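Local coordinates for protein homospermidine synthase (Legionella pneumophila subsp. pneumophila str. Philadelphia 1, PDB 2PH5) that probably makes the polyamine homospermidine as a homospermidine synthase, and binds NAD in a Rossmann-type nucleotide-binding domain, at residues I167-A175 with W191-I200. Numbering follows the deposited sequence.
Sequences IKEALLNIA and WANLAMTLGI
Two helices of the part of the chain that matches the saccharopine dehydrogenase C-terminal family, 158-176 and 188-197, pack here through a buried apolar seam; the axes of segments 167-175 and 191-197 come within 10.3 Å and cross at 47°. The first helix lies against the mixed beta-sheet, where Ala-170, Leu-171 and Ile-174 rest on Leu-363 of strand 352-364; Leu-171 and Ile-174 also reach the second helix or the turn after it, and so sit between sheet and helix. No direct hydrogen bond joins the two segments.

Trp-191 opens the seam. Its indole reaches over to Lys-168, whose extended side chain runs across one ring face: CG of Lys-168 sits 3.7 Å from the centroid of the six-membered ring, only 9° off the normal, a CH-pi contact. With CG anti to its carbonyl carbon (chi1 -70°) and every later torsion near 180°, the lysine passes over the benzo ring and carries CE to within 3.6 Å of Trp-191 NE1. Leu-172 CD2 approaches the same ring obliquely, 4.0 Å from Trp-191 CH2, while Phe-302 also meets the indole.

Further along, Leu-171 and Leu-194 lie alongside each other, pointing opposite ways, with CB of Leu-171 3.8 Å from Leu-194 CD2. Leu-198 follows one turn later, placing CD2 near Ile-174 CG2 and Ala-175 CB. The second helix then ends in a Schellman motif: Gly-199 takes a positive phi, and the N-H groups of Gly-199 and Ile-200 bond back to Met-196 O and Ala-195 O. The chain turns there, and Ile-200 comes back to touch Leu-171 and Ile-174.

At the polar end, Lys-168 NZ bonds to the carbonyl oxygen of Glu-419, and a water lying in the indole plane at its edge accepts from both Lys-168 NZ at 2.9 Å and Trp-191 NE1 at 3.0 Å.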
ATOM      1  N   ILE A 167      25.831  -5.504  13.178  1.00 28.45           N
ATOM      2  CA  ILE A 167      26.239  -4.206  13.691  1.00 29.38           C
ATOM      3  C   ILE A 167      27.713  -4.224  14.094  1.00 28.88           C
ATOM      4  O   ILE A 167      28.465  -3.313  13.750  1.00 27.85           O
ATOM      5  CB  ILE A 167      25.348  -3.775  14.878  1.00 28.73           C
ATOM      6  CG1 ILE A 167      24.010  -3.255  14.332  1.00 27.84           C
ATOM      7  CG2 ILE A 167      26.053  -2.702  15.714  1.00 27.43           C
ATOM      8  CD1 ILE A 167      22.973  -2.928  15.392  1.00 28.22           C
ATOM      9  N   LYS A 168      28.135  -5.270  14.795  1.00 30.20           N
ATOM     10  CA  LYS A 168      29.529  -5.378  15.214  1.00 31.22           C
ATOM     11  C   LYS A 168      30.443  -5.466  13.997  1.00 32.11           C
ATOM     12  O   LYS A 168      31.509  -4.856  13.966  1.00 32.48           O
ATOM     13  CB  LYS A 168      29.741  -6.621  16.079  1.00 30.97           C
ATOM     14  CG  LYS A 168      29.108  -6.570  17.451  1.00 28.05           C
ATOM     15  CD  LYS A 168      29.338  -7.884  18.160  1.00 29.00           C
ATOM     16  CE  LYS A 168      28.876  -7.855  19.609  1.00 28.93           C
ATOM     17  NZ  LYS A 168      29.299  -9.108  20.298  1.00 30.18           N
ATOM     18  N   GLU A 169      30.034  -6.237  12.996  1.00 33.87           N
ATOM     19  CA  GLU A 169      30.848  -6.388  11.797  1.00 35.21           C
ATOM     20  C   GLU A 169      31.028  -5.036  11.119  1.00 35.12           C
ATOM     21  O   GLU A 169      32.141  -4.659  10.751  1.00 36.52           O
ATOM     22  CB  GLU A 169      30.203  -7.387  10.828  1.00 35.36           C
ATOM     23  CG  GLU A 169      31.041  -7.696   9.586  1.00 37.68           C
ATOM     24  CD  GLU A 169      32.226  -8.612   9.857  1.00 39.84           C
ATOM     25  OE1 GLU A 169      32.875  -8.459  10.911  1.00 42.41           O
ATOM     26  OE2 GLU A 169      32.519  -9.481   9.004  1.00 39.92           O
ATOM     27  N   ALA A 170      29.930  -4.300  10.977  1.00 34.64           N
ATOM     28  CA  ALA A 170      29.967  -2.988  10.340  1.00 34.80           C
ATOM     29  C   ALA A 170      30.822  -2.016  11.146  1.00 34.50           C
ATOM     30  O   ALA A 170      31.594  -1.236  10.587  1.00 35.05           O
ATOM     31  CB  ALA A 170      28.547  -2.439  10.185  1.00 33.63           C
ATOM     32  N   LEU A 171      30.672  -2.066  12.465  1.00 33.48           N
ATOM     33  CA  LEU A 171      31.435  -1.199  13.348  1.00 32.33           C
ATOM     34  C   LEU A 171      32.930  -1.378  13.090  1.00 32.38           C
ATOM     35  O   LEU A 171      33.679  -0.403  13.036  1.00 33.96           O
ATOM     36  CB  LEU A 171      31.090  -1.514  14.808  1.00 31.58           C
ATOM     37  CG  LEU A 171      30.540  -0.367  15.669  1.00 30.01           C
ATOM     38  CD1 LEU A 171      29.637   0.510  14.854  1.00 28.29           C
ATOM     39  CD2 LEU A 171      29.807  -0.928  16.878  1.00 27.42           C
ATOM     40  N   LEU A 172      33.366  -2.619  12.906  1.00 31.20           N
ATOM     41  CA  LEU A 172      34.779  -2.864  12.649  1.00 30.47           C
ATOM     42  C   LEU A 172      35.172  -2.443  11.233  1.00 32.17           C
ATOM     43  O   LEU A 172      36.226  -1.836  11.043  1.00 32.16           O
ATOM     44  CB  LEU A 172      35.124  -4.343  12.873  1.00 27.70           C
ATOM     45  CG  LEU A 172      34.899  -4.929  14.268  1.00 27.19           C
ATOM     46  CD1 LEU A 172      35.252  -6.404  14.250  1.00 23.56           C
ATOM     47  CD2 LEU A 172      35.727  -4.188  15.313  1.00 26.35           C
ATOM     48  N   ASN A 173      34.337  -2.758  10.243  1.00 32.48           N
ATOM     49  CA  ASN A 173      34.656  -2.379   8.868  1.00 32.95           C
ATOM     50  C   ASN A 173      34.811  -0.869   8.732  1.00 34.07           C
ATOM     51  O   ASN A 173      35.756  -0.391   8.112  1.00 34.03           O
ATOM     52  CB  ASN A 173      33.590  -2.868   7.884  1.00 30.83           C
ATOM     53  CG  ASN A 173      33.604  -4.363   7.711  1.00 31.82           C
ATOM     54  OD1 ASN A 173      34.513  -5.044   8.180  1.00 32.83           O
ATOM     55  ND2 ASN A 173      32.603  -4.888   7.019  1.00 31.27           N
ATOM     56  N   ILE A 174      33.888  -0.114   9.313  1.00 35.01           N
ATOM     57  CA  ILE A 174      33.968   1.337   9.229  1.00 37.61           C
ATOM     58  C   ILE A 174      35.261   1.827   9.872  1.00 39.06           C
ATOM     59  O   ILE A 174      35.818   2.844   9.465  1.00 39.81           O
ATOM     60  CB  ILE A 174      32.780   2.011   9.935  1.00 37.86           C
ATOM     61  CG1 ILE A 174      31.467   1.594   9.262  1.00 36.18           C
ATOM     62  CG2 ILE A 174      32.950   3.528   9.892  1.00 38.41           C
ATOM     63  CD1 ILE A 174      30.229   2.082   9.983  1.00 33.45           C
ATOM     64  N   ALA A 175      35.729   1.101  10.882  1.00 41.76           N
ATOM     65  CA  ALA A 175      36.961   1.451  11.580  1.00 43.01           C
ATOM     66  C   ALA A 175      38.174   1.258  10.665  1.00 44.40           C
ATOM     67  O   ALA A 175      39.052   2.116  10.613  1.00 44.83           O
ATOM     68  CB  ALA A 175      37.108   0.604  12.849  1.00 42.55           C
ATOM     69  N   TRP A 191      32.345  -1.745  22.857  1.00 34.30           N
ATOM     70  CA  TRP A 191      31.589  -1.687  21.612  1.00 29.81           C
ATOM     71  C   TRP A 191      30.895  -0.340  21.513  1.00 29.23           C
ATOM     72  O   TRP A 191      30.868   0.283  20.452  1.00 28.68           O
ATOM     73  CB  TRP A 191      30.549  -2.810  21.553  1.00 27.41           C
ATOM     74  CG  TRP A 191      31.102  -4.118  21.088  1.00 23.87           C
ATOM     75  CD1 TRP A 191      31.195  -5.272  21.809  1.00 23.90           C
ATOM     76  CD2 TRP A 191      31.641  -4.409  19.792  1.00 21.79           C
ATOM     77  NE1 TRP A 191      31.760  -6.264  21.041  1.00 25.01           N
ATOM     78  CE2 TRP A 191      32.043  -5.760  19.802  1.00 21.55           C
ATOM     79  CE3 TRP A 191      31.826  -3.659  18.626  1.00 21.43           C
ATOM     80  CZ2 TRP A 191      32.620  -6.376  18.687  1.00 23.01           C
ATOM     81  CZ3 TRP A 191      32.401  -4.271  17.517  1.00 21.93           C
ATOM     82  CH2 TRP A 191      32.792  -5.617  17.557  1.00 21.32           C
ATOM     83  N   ALA A 192      30.334   0.103  22.632  1.00 27.88           N
ATOM     84  CA  ALA A 192      29.649   1.386  22.682  1.00 27.20           C
ATOM     85  C   ALA A 192      30.658   2.484  22.376  1.00 28.12           C
ATOM     86  O   ALA A 192      30.385   3.394  21.596  1.00 26.94           O
ATOM     87  CB  ALA A 192      29.044   1.599  24.061  1.00 24.82           C
ATOM     88  N   ASN A 193      31.835   2.379  22.988  1.00 29.87           N
ATOM     89  CA  ASN A 193      32.896   3.358  22.803  1.00 30.41           C
ATOM     90  C   ASN A 193      33.326   3.465  21.342  1.00 30.65           C
ATOM     91  O   ASN A 193      33.545   4.566  20.838  1.00 30.69           O
ATOM     92  CB  ASN A 193      34.080   2.997  23.698  1.00 31.60           C
ATOM     93  CG  ASN A 193      35.342   3.719  23.309  1.00 33.61           C
ATOM     94  OD1 ASN A 193      36.121   3.226  22.485  1.00 33.96           O
ATOM     95  ND2 ASN A 193      35.553   4.904  23.883  1.00 32.27           N
ATOM     96  N   LEU A 194      33.451   2.321  20.671  1.00 31.23           N
ATOM     97  CA  LEU A 194      33.821   2.291  19.261  1.00 29.86           C
ATOM     98  C   LEU A 194      32.730   2.963  18.441  1.00 32.32           C
ATOM     99  O   LEU A 194      33.015   3.652  17.466  1.00 34.02           O
ATOM    100  CB  LEU A 194      33.999   0.852  18.770  1.00 27.72           C
ATOM    101  CG  LEU A 194      34.119   0.705  17.244  1.00 24.40           C
ATOM    102  CD1 LEU A 194      35.350   1.430  16.758  1.00 22.63           C
ATOM    103  CD2 LEU A 194      34.176  -0.757  16.859  1.00 23.45           C
ATOM    104  N   ALA A 195      31.475   2.770  18.837  1.00 34.36           N
ATOM    105  CA  ALA A 195      30.372   3.380  18.100  1.00 35.21           C
ATOM    106  C   ALA A 195      30.440   4.895  18.203  1.00 35.66           C
ATOM    107  O   ALA A 195      30.260   5.605  17.214  1.00 35.56           O
ATOM    108  CB  ALA A 195      29.032   2.874  18.631  1.00 32.36           C
HETATM  109  N   MSE A 196      30.704   5.388  19.406  1.00 36.67           N
HETATM  110  CA  MSE A 196      30.787   6.819  19.625  1.00 38.83           C
HETATM  111  C   MSE A 196      32.008   7.435  18.943  1.00 37.38           C
HETATM  112  O   MSE A 196      31.905   8.474  18.295  1.00 36.00           O
HETATM  113  CB  MSE A 196      30.835   7.116  21.115  1.00 44.27           C
HETATM  114  CG  MSE A 196      30.971   8.590  21.425  1.00 54.26           C
HETATM  115 SE   MSE A 196      31.532   8.867  23.250  1.00 68.52          SE
HETATM  116  CE  MSE A 196      33.440   8.705  22.936  1.00 62.97           C
ATOM    117  N   THR A 197      33.163   6.793  19.087  1.00 35.78           N
ATOM    118  CA  THR A 197      34.384   7.302  18.479  1.00 35.54           C
ATOM    119  C   THR A 197      34.246   7.369  16.958  1.00 34.74           C
ATOM    120  O   THR A 197      34.935   8.153  16.304  1.00 34.80           O
ATOM    121  CB  THR A 197      35.626   6.445  18.900  1.00 35.94           C
ATOM    122  OG1 THR A 197      36.790   6.889  18.195  1.00 36.77           O
ATOM    123  CG2 THR A 197      35.402   4.984  18.619  1.00 37.18           C
ATOM    124  N   LEU A 198      33.341   6.566  16.401  1.00 32.41           N
ATOM    125  CA  LEU A 198      33.095   6.565  14.956  1.00 30.60           C
ATOM    126  C   LEU A 198      32.010   7.551  14.506  1.00 29.32           C
ATOM    127  O   LEU A 198      31.750   7.681  13.312  1.00 29.36           O
ATOM    128  CB  LEU A 198      32.735   5.156  14.476  1.00 31.04           C
ATOM    129  CG  LEU A 198      33.909   4.271  14.052  1.00 31.90           C
ATOM    130  CD1 LEU A 198      35.112   4.507  14.953  1.00 34.44           C
ATOM    131  CD2 LEU A 198      33.474   2.825  14.090  1.00 29.27           C
ATOM    132  N   GLY A 199      31.370   8.233  15.454  1.00 28.27           N
ATOM    133  CA  GLY A 199      30.353   9.216  15.100  1.00 27.98           C
ATOM    134  C   GLY A 199      28.970   8.706  14.734  1.00 27.80           C
ATOM    135  O   GLY A 199      28.164   9.423  14.137  1.00 26.21           O
ATOM    136  N   ILE A 200      28.697   7.460  15.098  1.00 27.21           N
ATOM    137  CA  ILE A 200      27.416   6.848  14.825  1.00 26.02           C
ATOM    138  C   ILE A 200      26.339   7.554  15.620  1.00 26.29           C
ATOM    139  O   ILE A 200      26.344   7.524  16.851  1.00 26.20           O
ATOM    140  CB  ILE A 200      27.413   5.379  15.226  1.00 25.74           C
ATOM    141  CG1 ILE A 200      28.618   4.673  14.600  1.00 27.82           C
ATOM    142  CG2 ILE A 200      26.120   4.724  14.770  1.00 25.98           C
ATOM    143  CD1 ILE A 200      28.642   4.728  13.089  1.00 28.06           C
TER
HETATM  144  O   HOH W   1      31.490  -9.036  22.227  1.00 42.10           O